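Local coordinates for pectate lyase 1 (Juniperus ashei, PDB 1PXZ), which cleaves pectate weakly by beta-elimination, using calcium as cofactor, and is the major allergen of mountain cedar pollen, at residues Thr57-Glu65 with Leu80-Lys90; Gly104-Lys112 with Ala147-Met155. All blocks are in the same frame, centred on the assembly; numbering follows the deposited sequence.

Contact 1 of 2, residues Thr57-Glu65 with Leu80-Lys90; sequences TLRYGATRE and LKMPLYVAGHK
Arg59, on the short helix 58-63, grips the backbone that leads into strand 84-85 with two guanidinium nitrogens. Arg59 NH1 donates to Pro83 O at 3.0 Å, nearly straight at 168°, and Arg59 NH2 to Met82 O at 2.9 Å, more bent at 145°. Both oxygens lie in the guanidinium plane, while Leu84 CD1 sits over one face, toward its rim. A bend at chi3 (-60°) turns the group toward these carbonyls, and NE makes a salt bridge with Asp48.

The second set of polar bonds lies at Ala62 and Arg64. Ala87 N points almost along the carbonyl axis of Ala62, N to O 2.9 Å. Lys90 NZ donates to Arg64 O at 2.7 Å from above the carbonyl plane, and also to Gly88 O and Lys66 O.

Between them the packing is apolar. Leu84 splits its branches: CD2 meets Leu58 CD2 at 3.8 Å, the two side chains crossing at about a right angle, while CD1 touches Arg59 CG and, at 4.0 Å, Ala62 CB.

Helix 58-63 thus lies against the outermost strand of the eight-stranded sheet, held by buried cations bonded to backbone carbonyls, which probably fixes the turns flanking strand 84-85.

Contact 2 of 2, residues Gly104-Lys112 with Ala147-Met155; sequences GGPCLFMRK and AQDGDAITM
Strands 108-111 and 153-155 are neighbouring rungs of one parallel sheet of the pectate lyase beta-helix, Leu108, Phe109 and Met110 pairing with Ile153, Thr154 and Met155. Their axes approach to 4.8 Å and diverge by 7°. The ladder runs from Leu108 N to Ala152 O (3.2 Å), from Thr154 N to Leu108 O (2.8 Å) and from Met110 N to Thr154 O.

On the face of Leu108 and Met110, the Met110 side chain lies alongside those of Ile153 and Met155, pointing the same way. Met110, bent at chi3 (-77°), lays its CE against Ile153 CG2 at 3.6 Å and also against Met155 CG, a tight approach; Val116 and Leu118 pack on Met110. Leu108 and Ile153 both reach Ile123. Just before the strand, Cys107 lays CB 3.3 Å from Ala152 O and is joined to Cys126 by a disulfide.

On the other face, Phe109 runs alongside Thr154, CD2 to CB 3.8 Å. The far end of its ring meets the aliphatic part of Gln148, CZ to CB 3.6 Å. One water lies 3.4 Å above the ring plane, over its centre; it donates to Leu108 O and Asp151 O and accepts from Thr154 OG1.

Asp151 OD1 accepts from Gly174 N. Phe109 on Gln148 and the water bonded to Asp151 O probably help shape the loop that brings Asp149 to the probable calcium site, completed, by similarity, by Asp173 and Asp177.

In the fold
From the N terminus, the chain forms helix 58-63, passes through strands 68-72 and 76-78, and returns at 80-90, where contact 1 closes the first loop. It then runs through strands 90-93 and 99-102 to residues 104-112. Contact 2 closes a longer excursion, which includes strands 114-119 and 122-124 and the hairpin 132-137/141-145. The two closures follow in series, neither nested nor crossed, with centres 12 Å apart. They join in the eight-stranded parallel sheet, where strand 84-85 is outermost: Leu84 O and Val86 N pair with Phe109 N and O, each at 2.9 Å. Together they link helix 58-63 to successive rungs leading toward the probable calcium site.

Contact 1 of 2, residues Thr57-Glu65 with Leu80-Lys90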
ATOM      1  N   THR A  57     -12.558   4.803 -20.939  1.00  9.83           N
ATOM      2  CA  THR A  57     -11.170   4.941 -20.490  1.00  9.75           C
ATOM      3  C   THR A  57     -11.079   4.747 -18.984  1.00 11.98           C
ATOM      4  O   THR A  57     -12.099   4.793 -18.288  1.00 10.36           O
ATOM      5  CB  THR A  57     -10.552   6.320 -20.813  1.00 11.45           C
ATOM      6  OG1 THR A  57     -11.382   7.340 -20.244  1.00 10.91           O
ATOM      7  CG2 THR A  57     -10.487   6.501 -22.326  1.00  7.66           C
ATOM      8  N   LEU A  58      -9.853   4.559 -18.497  1.00  9.75           N
ATOM      9  CA  LEU A  58      -9.683   4.356 -17.051  1.00  8.90           C
ATOM     10  C   LEU A  58     -10.049   5.609 -16.285  1.00 10.13           C
ATOM     11  O   LEU A  58     -10.726   5.597 -15.244  1.00 10.75           O
ATOM     12  CB  LEU A  58      -8.231   3.924 -16.806  1.00 10.37           C
ATOM     13  CG  LEU A  58      -7.833   3.820 -15.330  1.00 10.61           C
ATOM     14  CD1 LEU A  58      -8.746   2.843 -14.614  1.00  9.27           C
ATOM     15  CD2 LEU A  58      -6.365   3.406 -15.206  1.00 10.37           C
ATOM     16  N   ARG A  59      -9.609   6.784 -16.776  1.00  6.79           N
ATOM     17  CA  ARG A  59      -9.872   8.004 -16.012  1.00  6.59           C
ATOM     18  C   ARG A  59     -11.357   8.312 -15.952  1.00  9.96           C
ATOM     19  O   ARG A  59     -11.845   8.786 -14.930  1.00 12.09           O
ATOM     20  CB  ARG A  59      -9.119   9.209 -16.572  1.00 10.66           C
ATOM     21  CG  ARG A  59      -9.279  10.479 -15.720  1.00 11.14           C
ATOM     22  CD  ARG A  59      -8.535  11.619 -16.423  1.00 11.02           C
ATOM     23  NE  ARG A  59      -7.109  11.333 -16.592  1.00  9.65           N
ATOM     24  CZ  ARG A  59      -6.189  11.636 -15.689  1.00 12.66           C
ATOM     25  NH1 ARG A  59      -6.510  12.228 -14.542  1.00  9.20           N
ATOM     26  NH2 ARG A  59      -4.925  11.343 -15.937  1.00 13.21           N
ATOM     27  N   TYR A  60     -12.105   8.050 -17.026  1.00 11.92           N
ATOM     28  CA  TYR A  60     -13.557   8.260 -16.896  1.00  8.31           C
ATOM     29  C   TYR A  60     -14.133   7.418 -15.776  1.00  5.33           C
ATOM     30  O   TYR A  60     -14.892   7.871 -14.934  1.00 11.79           O
ATOM     31  CB  TYR A  60     -14.230   7.899 -18.223  1.00  9.47           C
ATOM     32  CG  TYR A  60     -15.732   8.121 -18.266  1.00 10.84           C
ATOM     33  CD1 TYR A  60     -16.259   9.341 -18.678  1.00 21.52           C
ATOM     34  CD2 TYR A  60     -16.621   7.117 -17.908  1.00 14.89           C
ATOM     35  CE1 TYR A  60     -17.631   9.566 -18.727  1.00 20.57           C
ATOM     36  CE2 TYR A  60     -17.988   7.331 -17.950  1.00 12.58           C
ATOM     37  CZ  TYR A  60     -18.484   8.545 -18.359  1.00 20.54           C
ATOM     38  OH  TYR A  60     -19.852   8.712 -18.389  1.00 20.74           O
ATOM     39  N   GLY A  61     -13.851   6.119 -15.730  1.00  7.42           N
ATOM     40  CA  GLY A  61     -14.519   5.384 -14.652  1.00  8.54           C
ATOM     41  C   GLY A  61     -14.005   5.795 -13.285  1.00  8.68           C
ATOM     42  O   GLY A  61     -14.760   5.862 -12.309  1.00 10.76           O
ATOM     43  N   ALA A  62     -12.703   6.068 -13.195  1.00  8.59           N
ATOM     44  CA  ALA A  62     -12.111   6.381 -11.883  1.00  9.53           C
ATOM     45  C   ALA A  62     -12.605   7.701 -11.325  1.00 12.38           C
ATOM     46  O   ALA A  62     -12.567   7.926 -10.120  1.00  9.37           O
ATOM     47  CB  ALA A  62     -10.594   6.385 -12.005  1.00  8.64           C
ATOM     48  N   THR A  63     -13.092   8.629 -12.170  1.00 11.32           N
ATOM     49  CA  THR A  63     -13.506   9.921 -11.654  1.00  9.13           C
ATOM     50  C   THR A  63     -15.017  10.037 -11.449  1.00 10.21           C
ATOM     51  O   THR A  63     -15.483  11.106 -11.029  1.00 11.79           O
ATOM     52  CB  THR A  63     -13.087  11.071 -12.607  1.00  9.29           C
ATOM     53  OG1 THR A  63     -13.539  10.749 -13.930  1.00  9.75           O
ATOM     54  CG2 THR A  63     -11.569  11.194 -12.656  1.00 10.58           C
ATOM     55  N   ARG A  64     -15.786   8.992 -11.740  1.00 10.16           N
ATOM     56  CA  ARG A  64     -17.232   9.154 -11.570  1.00  9.14           C
ATOM     57  C   ARG A  64     -17.569   9.304 -10.094  1.00 21.52           C
ATOM     58  O   ARG A  64     -16.898   8.772  -9.202  1.00 13.92           O
ATOM     59  CB  ARG A  64     -18.011   7.978 -12.157  1.00 13.28           C
ATOM     60  CG  ARG A  64     -17.947   7.793 -13.654  1.00 13.88           C
ATOM     61  CD  ARG A  64     -18.312   9.017 -14.488  1.00 11.19           C
ATOM     62  NE  ARG A  64     -17.119   9.847 -14.676  1.00 11.45           N
ATOM     63  CZ  ARG A  64     -17.093  11.040 -15.257  1.00 19.90           C
ATOM     64  NH1 ARG A  64     -18.193  11.610 -15.749  1.00 12.36           N
ATOM     65  NH2 ARG A  64     -15.941  11.690 -15.356  1.00 11.90           N
ATOM     66  N   GLU A  65     -18.654  10.030  -9.794  1.00 17.25           N
ATOM     67  CA  GLU A  65     -19.094  10.086  -8.401  1.00 19.79           C
ATOM     68  C   GLU A  65     -19.753   8.777  -7.996  1.00 15.14           C
ATOM     69  O   GLU A  65     -19.622   8.337  -6.853  1.00 20.00           O
ATOM     70  CB  GLU A  65     -20.056  11.260  -8.178  1.00 36.89           C
ATOM     71  CG  GLU A  65     -19.408  12.504  -7.596  1.00 59.97           C
ATOM     72  CD  GLU A  65     -17.891  12.483  -7.523  1.00 68.10           C
ATOM     73  OE1 GLU A  65     -17.212  12.744  -8.556  1.00 32.31           O
ATOM     74  OE2 GLU A  65     -17.389  12.211  -6.398  1.00 49.16           O
ATOM     75  N   LEU A  80      -0.437   7.257 -18.483  1.00 11.18           N
ATOM     76  CA  LEU A  80      -1.280   8.425 -18.212  1.00 13.23           C
ATOM     77  C   LEU A  80      -0.598   9.733 -18.558  1.00 14.50           C
ATOM     78  O   LEU A  80       0.634   9.851 -18.519  1.00 11.63           O
ATOM     79  CB  LEU A  80      -1.698   8.432 -16.737  1.00 12.64           C
ATOM     80  CG  LEU A  80      -2.504   7.222 -16.274  1.00 14.19           C
ATOM     81  CD1 LEU A  80      -2.520   7.173 -14.752  1.00 14.60           C
ATOM     82  CD2 LEU A  80      -3.922   7.270 -16.824  1.00 14.86           C
ATOM     83  N   LYS A  81      -1.392  10.763 -18.872  1.00 12.95           N
ATOM     84  CA  LYS A  81      -0.796  12.031 -19.266  1.00 12.33           C
ATOM     85  C   LYS A  81      -0.667  12.996 -18.089  1.00 17.15           C
ATOM     86  O   LYS A  81       0.119  13.936 -18.163  1.00 15.92           O
ATOM     87  CB  LYS A  81      -1.617  12.734 -20.341  1.00 15.93           C
ATOM     88  CG  LYS A  81      -1.685  12.031 -21.692  1.00 21.95           C
ATOM     89  CD  LYS A  81      -2.300  12.986 -22.700  1.00 29.49           C
ATOM     90  CE  LYS A  81      -2.260  12.447 -24.117  1.00 36.73           C
ATOM     91  NZ  LYS A  81      -2.839  11.086 -24.236  1.00 31.75           N
ATOM     92  N   MET A  82      -1.461  12.755 -17.049  1.00  9.42           N
ATOM     93  CA  MET A  82      -1.427  13.540 -15.827  1.00  9.24           C
ATOM     94  C   MET A  82      -1.715  12.627 -14.632  1.00 10.56           C
ATOM     95  O   MET A  82      -2.184  11.509 -14.860  1.00 11.80           O
ATOM     96  CB  MET A  82      -2.456  14.671 -15.880  1.00 12.81           C
ATOM     97  CG  MET A  82      -2.112  15.754 -16.907  1.00 14.62           C
ATOM     98  SD  MET A  82      -0.671  16.737 -16.462  1.00 20.38           S
ATOM     99  CE  MET A  82      -1.334  17.710 -15.108  1.00 12.33           C
ATOM    100  N   PRO A  83      -1.463  13.055 -13.412  1.00 10.79           N
ATOM    101  CA  PRO A  83      -1.836  12.217 -12.256  1.00 13.58           C
ATOM    102  C   PRO A  83      -3.296  11.783 -12.332  1.00 12.11           C
ATOM    103  O   PRO A  83      -4.171  12.560 -12.710  1.00 11.00           O
ATOM    104  CB  PRO A  83      -1.641  13.186 -11.084  1.00 14.73           C
ATOM    105  CG  PRO A  83      -0.530  14.082 -11.546  1.00 14.05           C
ATOM    106  CD  PRO A  83      -0.835  14.325 -13.012  1.00 11.63           C
ATOM    107  N   LEU A  84      -3.592  10.526 -12.045  1.00  9.82           N
ATOM    108  CA  LEU A  84      -4.974  10.071 -12.067  1.00  6.82           C
ATOM    109  C   LEU A  84      -5.526  10.144 -10.651  1.00 10.98           C
ATOM    110  O   LEU A  84      -5.071   9.355  -9.819  1.00 11.88           O
ATOM    111  CB  LEU A  84      -5.051   8.642 -12.570  1.00  7.50           C
ATOM    112  CG  LEU A  84      -6.399   7.937 -12.411  1.00 10.21           C
ATOM    113  CD1 LEU A  84      -7.528   8.772 -12.995  1.00 13.28           C
ATOM    114  CD2 LEU A  84      -6.345   6.561 -13.063  1.00 18.56           C
ATOM    115  N   TYR A  85      -6.454  11.063 -10.431  1.00  9.87           N
ATOM    116  CA  TYR A  85      -7.155  11.116  -9.155  1.00 11.90           C
ATOM    117  C   TYR A  85      -8.332  10.148  -9.181  1.00 15.78           C
ATOM    118  O   TYR A  85      -9.170  10.211 -10.085  1.00 13.40           O
ATOM    119  CB  TYR A  85      -7.619  12.547  -8.894  1.00 14.36           C
ATOM    120  CG  TYR A  85      -6.435  13.370  -8.453  1.00 12.00           C
ATOM    121  CD1 TYR A  85      -6.089  13.399  -7.110  1.00 11.07           C
ATOM    122  CD2 TYR A  85      -5.699  14.082  -9.386  1.00 13.59           C
ATOM    123  CE1 TYR A  85      -5.008  14.142  -6.682  1.00 15.88           C
ATOM    124  CE2 TYR A  85      -4.614  14.826  -8.956  1.00 18.16           C
ATOM    125  CZ  TYR A  85      -4.282  14.850  -7.620  1.00 21.21           C
ATOM    126  OH  TYR A  85      -3.200  15.594  -7.197  1.00 29.80           O
ATOM    127  N   VAL A  86      -8.360   9.256  -8.206  1.00 11.34           N
ATOM    128  CA  VAL A  86      -9.357   8.202  -8.110  1.00  8.60           C
ATOM    129  C   VAL A  86     -10.418   8.615  -7.087  1.00 13.22           C
ATOM    130  O   VAL A  86     -10.107   8.851  -5.908  1.00 14.21           O
ATOM    131  CB  VAL A  86      -8.765   6.841  -7.710  1.00  9.54           C
ATOM    132  CG1 VAL A  86      -9.887   5.801  -7.583  1.00 12.21           C
ATOM    133  CG2 VAL A  86      -7.723   6.318  -8.695  1.00 10.31           C
ATOM    134  N   ALA A  87     -11.675   8.718  -7.479  1.00  8.49           N
ATOM    135  CA  ALA A  87     -12.743   9.143  -6.578  1.00 10.20           C
ATOM    136  C   ALA A  87     -13.033   8.117  -5.499  1.00  9.58           C
ATOM    137  O   ALA A  87     -12.583   6.966  -5.503  1.00 12.56           O
ATOM    138  CB  ALA A  87     -13.981   9.436  -7.439  1.00 13.56           C
ATOM    139  N   GLY A  88     -13.847   8.455  -4.498  1.00 10.34           N
ATOM    140  CA  GLY A  88     -14.151   7.435  -3.482  1.00 13.05           C
ATOM    141  C   GLY A  88     -15.148   6.406  -3.995  1.00 14.31           C
ATOM    142  O   GLY A  88     -15.740   6.624  -5.063  1.00 12.10           O
ATOM    143  N   HIS A  89     -15.327   5.317  -3.260  1.00  9.30           N
ATOM    144  CA  HIS A  89     -16.222   4.222  -3.625  1.00 11.67           C
ATOM    145  C   HIS A  89     -15.863   3.671  -4.992  1.00 15.89           C
ATOM    146  O   HIS A  89     -16.653   3.562  -5.924  1.00 10.17           O
ATOM    147  CB  HIS A  89     -17.689   4.697  -3.581  1.00 11.47           C
ATOM    148  CG  HIS A  89     -18.043   4.945  -2.131  1.00  9.64           C
ATOM    149  ND1 HIS A  89     -17.952   6.163  -1.527  1.00 19.08           N
ATOM    150  CD2 HIS A  89     -18.442   4.062  -1.185  1.00 14.72           C
ATOM    151  CE1 HIS A  89     -18.310   6.048  -0.253  1.00 19.13           C
ATOM    152  NE2 HIS A  89     -18.609   4.788  -0.032  1.00 14.87           N
ATOM    153  N   LYS A  90     -14.575   3.333  -5.127  1.00 10.73           N
ATOM    154  CA  LYS A  90     -14.111   2.761  -6.383  1.00  7.09           C
ATOM    155  C   LYS A  90     -13.286   1.509  -6.076  1.00  8.28           C
ATOM    156  O   LYS A  90     -12.586   1.552  -5.065  1.00  9.62           O
ATOM    157  CB  LYS A  90     -13.207   3.713  -7.167  1.00  9.96           C
ATOM    158  CG  LYS A  90     -13.856   4.992  -7.679  1.00 11.05           C
ATOM    159  CD  LYS A  90     -14.946   4.683  -8.690  1.00  8.75           C
ATOM    160  CE  LYS A  90     -15.681   5.959  -9.096  1.00  6.95           C
ATOM    161  NZ  LYS A  90     -16.557   6.399  -7.955  1.00  8.76           N
TER
HETATM  162  O   HOH W   1      -8.335  12.313 -12.213  1.00 14.06           O
HETATM  163  O   HOH W   2     -17.263   8.962  -5.376  1.00 20.19           O
HETATM  164  O   HOH W   3     -15.156  11.049  -4.097  1.00 22.14           O

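Contact 2 of 2, residues Gly104-Lys112 with Ala147-Met155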
ATOM      1  N   GLY A 104       6.546   5.501 -17.692  1.00 15.77           N
ATOM      2  CA  GLY A 104       7.023   6.855 -17.929  1.00 18.91           C
ATOM      3  C   GLY A 104       6.041   7.960 -17.606  1.00 26.73           C
ATOM      4  O   GLY A 104       6.388   9.146 -17.659  1.00 22.65           O
ATOM      5  N   GLY A 105       4.788   7.634 -17.257  1.00 15.02           N
ATOM      6  CA  GLY A 105       3.837   8.680 -16.904  1.00 11.64           C
ATOM      7  C   GLY A 105       3.578   8.667 -15.401  1.00 13.79           C
ATOM      8  O   GLY A 105       4.105   7.793 -14.709  1.00 17.15           O
ATOM      9  N   PRO A 106       2.793   9.621 -14.918  1.00 14.62           N
ATOM     10  CA  PRO A 106       2.365   9.659 -13.522  1.00 17.06           C
ATOM     11  C   PRO A 106       1.377   8.520 -13.246  1.00 14.13           C
ATOM     12  O   PRO A 106       0.879   7.899 -14.172  1.00 10.45           O
ATOM     13  CB  PRO A 106       1.665  11.007 -13.358  1.00 18.17           C
ATOM     14  CG  PRO A 106       1.378  11.482 -14.736  1.00 21.15           C
ATOM     15  CD  PRO A 106       2.285  10.770 -15.693  1.00 13.77           C
ATOM     16  N   CYS A 107       1.122   8.258 -11.956  1.00 10.95           N
ATOM     17  CA  CYS A 107       0.315   7.093 -11.596  1.00  6.31           C
ATOM     18  C   CYS A 107      -0.885   7.477 -10.755  1.00 13.75           C
ATOM     19  O   CYS A 107      -1.593   8.428 -11.139  1.00 12.27           O
ATOM     20  CB  CYS A 107       1.251   6.052 -10.939  1.00 12.15           C
ATOM     21  SG  CYS A 107       2.403   5.397 -12.203  1.00 17.47           S
ATOM     22  N   LEU A 108      -1.146   6.796  -9.648  1.00 10.71           N
ATOM     23  CA  LEU A 108      -2.434   6.878  -8.969  1.00  9.06           C
ATOM     24  C   LEU A 108      -2.407   7.732  -7.705  1.00 13.95           C
ATOM     25  O   LEU A 108      -1.484   7.636  -6.886  1.00 12.21           O
ATOM     26  CB  LEU A 108      -2.933   5.488  -8.544  1.00  9.31           C
ATOM     27  CG  LEU A 108      -3.057   4.460  -9.684  1.00 10.05           C
ATOM     28  CD1 LEU A 108      -3.511   3.120  -9.131  1.00 13.05           C
ATOM     29  CD2 LEU A 108      -3.983   4.988 -10.768  1.00 10.91           C
ATOM     30  N   PHE A 109      -3.451   8.550  -7.602  1.00  8.60           N
ATOM     31  CA  PHE A 109      -3.566   9.545  -6.554  1.00  9.87           C
ATOM     32  C   PHE A 109      -4.952   9.484  -5.925  1.00  9.65           C
ATOM     33  O   PHE A 109      -5.958   9.332  -6.600  1.00  9.80           O
ATOM     34  CB  PHE A 109      -3.317  10.967  -7.093  1.00 10.89           C
ATOM     35  CG  PHE A 109      -1.874  11.225  -7.507  1.00 13.27           C
ATOM     36  CD1 PHE A 109      -1.351  10.687  -8.676  1.00 12.82           C
ATOM     37  CD2 PHE A 109      -1.052  12.006  -6.716  1.00 15.29           C
ATOM     38  CE1 PHE A 109      -0.040  10.884  -9.074  1.00 12.81           C
ATOM     39  CE2 PHE A 109       0.264  12.214  -7.093  1.00 15.39           C
ATOM     40  CZ  PHE A 109       0.759  11.669  -8.258  1.00 14.39           C
ATOM     41  N   MET A 110      -4.984   9.607  -4.605  1.00 12.43           N
ATOM     42  CA  MET A 110      -6.262   9.700  -3.897  1.00 14.41           C
ATOM     43  C   MET A 110      -6.176  10.860  -2.911  1.00 15.76           C
ATOM     44  O   MET A 110      -5.213  10.928  -2.127  1.00 11.79           O
ATOM     45  CB  MET A 110      -6.579   8.390  -3.179  1.00 10.07           C
ATOM     46  CG  MET A 110      -6.988   7.256  -4.127  1.00 16.11           C
ATOM     47  SD  MET A 110      -6.522   5.673  -3.402  1.00 36.01           S
ATOM     48  CE  MET A 110      -4.746   5.708  -3.736  1.00 30.05           C
ATOM     49  N   ARG A 111      -7.150  11.768  -2.964  1.00  9.44           N
ATOM     50  CA  ARG A 111      -7.052  12.921  -2.057  1.00 12.40           C
ATOM     51  C   ARG A 111      -8.427  13.241  -1.484  1.00 14.93           C
ATOM     52  O   ARG A 111      -9.391  13.477  -2.210  1.00 12.67           O
ATOM     53  CB  ARG A 111      -6.461  14.135  -2.763  1.00 18.90           C
ATOM     54  CG  ARG A 111      -6.358  15.363  -1.870  1.00 22.40           C
ATOM     55  CD  ARG A 111      -6.683  16.619  -2.669  1.00 45.90           C
ATOM     56  NE  ARG A 111      -5.774  16.801  -3.789  1.00 59.70           N
ATOM     57  CZ  ARG A 111      -6.028  17.480  -4.900  1.00 66.96           C
ATOM     58  NH1 ARG A 111      -7.204  18.074  -5.060  1.00 86.57           N
ATOM     59  NH2 ARG A 111      -5.103  17.567  -5.850  1.00 50.47           N
ATOM     60  N   LYS A 112      -8.544  13.226  -0.161  1.00 14.00           N
ATOM     61  CA  LYS A 112      -9.838  13.516   0.453  1.00 14.62           C
ATOM     62  C   LYS A 112     -10.973  12.642  -0.063  1.00 13.58           C
ATOM     63  O   LYS A 112     -12.045  13.142  -0.423  1.00 15.14           O
ATOM     64  CB  LYS A 112     -10.195  14.995   0.245  1.00 20.96           C
ATOM     65  CG  LYS A 112      -9.224  15.951   0.918  1.00 29.04           C
ATOM     66  CD  LYS A 112      -9.738  17.382   0.809  1.00 40.16           C
ATOM     67  CE  LYS A 112      -9.127  18.270   1.882  1.00 49.35           C
ATOM     68  NZ  LYS A 112      -8.081  17.555   2.668  1.00 67.06           N
ATOM     69  N   ALA A 147       3.109  19.999  -9.940  1.00 26.38           N
ATOM     70  CA  ALA A 147       3.988  18.887 -10.282  1.00 34.29           C
ATOM     71  C   ALA A 147       4.073  17.863  -9.159  1.00 29.91           C
ATOM     72  O   ALA A 147       4.337  18.237  -8.012  1.00 22.55           O
ATOM     73  CB  ALA A 147       5.381  19.426 -10.597  1.00 40.47           C
ATOM     74  N   GLN A 148       3.885  16.570  -9.428  1.00 21.10           N
ATOM     75  CA  GLN A 148       3.903  15.616  -8.317  1.00 17.33           C
ATOM     76  C   GLN A 148       5.043  14.604  -8.420  1.00 21.30           C
ATOM     77  O   GLN A 148       5.480  14.249  -9.500  1.00 19.86           O
ATOM     78  CB  GLN A 148       2.615  14.793  -8.248  1.00 22.81           C
ATOM     79  CG  GLN A 148       1.315  15.562  -8.325  1.00 26.56           C
ATOM     80  CD  GLN A 148       1.098  16.388  -7.071  1.00 31.61           C
ATOM     81  OE1 GLN A 148       0.902  17.598  -7.169  1.00 33.57           O
ATOM     82  NE2 GLN A 148       1.138  15.703  -5.935  1.00 22.61           N
ATOM     83  N   ASP A 149       5.496  14.091  -7.271  1.00 24.42           N
ATOM     84  CA  ASP A 149       6.493  13.024  -7.267  1.00 31.41           C
ATOM     85  C   ASP A 149       6.006  11.813  -8.060  1.00 28.10           C
ATOM     86  O   ASP A 149       4.810  11.559  -8.147  1.00 19.68           O
ATOM     87  CB  ASP A 149       6.806  12.588  -5.835  1.00 28.04           C
ATOM     88  CG  ASP A 149       7.813  13.474  -5.129  1.00 46.22           C
ATOM     89  OD1 ASP A 149       8.150  14.556  -5.656  1.00 34.51           O
ATOM     90  OD2 ASP A 149       8.272  13.074  -4.034  1.00 86.18           O
ATOM     91  N   GLY A 150       6.935  11.059  -8.614  1.00 19.57           N
ATOM     92  CA  GLY A 150       6.692   9.815  -9.310  1.00 19.91           C
ATOM     93  C   GLY A 150       6.469   8.640  -8.372  1.00 14.28           C
ATOM     94  O   GLY A 150       7.226   7.667  -8.384  1.00 15.67           O
ATOM     95  N   ASP A 151       5.424   8.741  -7.561  1.00 15.24           N
ATOM     96  CA  ASP A 151       5.021   7.678  -6.657  1.00 16.82           C
ATOM     97  C   ASP A 151       4.018   6.769  -7.343  1.00 14.12           C
ATOM     98  O   ASP A 151       3.183   7.258  -8.112  1.00 16.13           O
ATOM     99  CB  ASP A 151       4.370   8.224  -5.383  1.00 17.39           C
ATOM    100  CG  ASP A 151       5.275   9.120  -4.561  1.00 25.03           C
ATOM    101  OD1 ASP A 151       6.498   8.895  -4.560  1.00 21.21           O
ATOM    102  OD2 ASP A 151       4.769  10.065  -3.923  1.00 37.97           O
ATOM    103  N   ALA A 152       4.056   5.477  -7.059  1.00  9.48           N
ATOM    104  CA  ALA A 152       3.064   4.607  -7.692  1.00  6.65           C
ATOM    105  C   ALA A 152       1.657   4.867  -7.160  1.00  9.15           C
ATOM    106  O   ALA A 152       0.681   4.913  -7.891  1.00 11.19           O
ATOM    107  CB  ALA A 152       3.423   3.143  -7.483  1.00  9.90           C
ATOM    108  N   ILE A 153       1.552   5.006  -5.842  1.00  6.51           N
ATOM    109  CA  ILE A 153       0.247   5.218  -5.220  1.00  7.95           C
ATOM    110  C   ILE A 153       0.378   6.304  -4.176  1.00 10.47           C
ATOM    111  O   ILE A 153       1.243   6.161  -3.293  1.00 14.45           O
ATOM    112  CB  ILE A 153      -0.244   3.909  -4.572  1.00  7.05           C
ATOM    113  CG1 ILE A 153      -0.498   2.769  -5.559  1.00 12.93           C
ATOM    114  CG2 ILE A 153      -1.483   4.187  -3.727  1.00  9.59           C
ATOM    115  CD1 ILE A 153      -0.801   1.427  -4.927  1.00 11.39           C
ATOM    116  N   THR A 154      -0.426   7.353  -4.280  1.00  9.29           N
ATOM    117  CA  THR A 154      -0.291   8.435  -3.290  1.00 15.50           C
ATOM    118  C   THR A 154      -1.619   8.668  -2.588  1.00 16.96           C
ATOM    119  O   THR A 154      -2.613   8.780  -3.310  1.00 11.44           O
ATOM    120  CB  THR A 154       0.158   9.748  -3.954  1.00 17.73           C
ATOM    121  OG1 THR A 154       1.461   9.568  -4.513  1.00 20.32           O
ATOM    122  CG2 THR A 154       0.265  10.860  -2.921  1.00 28.01           C
ATOM    123  N   MET A 155      -1.635   8.731  -1.260  1.00  9.51           N
ATOM    124  CA  MET A 155      -2.886   8.975  -0.536  1.00 15.91           C
ATOM    125  C   MET A 155      -2.723  10.197   0.366  1.00 20.34           C
ATOM    126  O   MET A 155      -1.788  10.229   1.174  1.00 16.83           O
ATOM    127  CB  MET A 155      -3.319   7.764   0.293  1.00 12.88           C
ATOM    128  CG  MET A 155      -3.793   6.583  -0.559  1.00 16.88           C
ATOM    129  SD  MET A 155      -3.923   5.072   0.453  1.00 21.20           S
ATOM    130  CE  MET A 155      -2.184   4.612   0.347  1.00 23.68           C
TER
HETATM  131  O   HOH W   4       2.993   9.243 -10.146  1.00 17.03           O
HETATM  132  O   HOH W   5       1.009   8.526  -6.750  1.00 25.63           O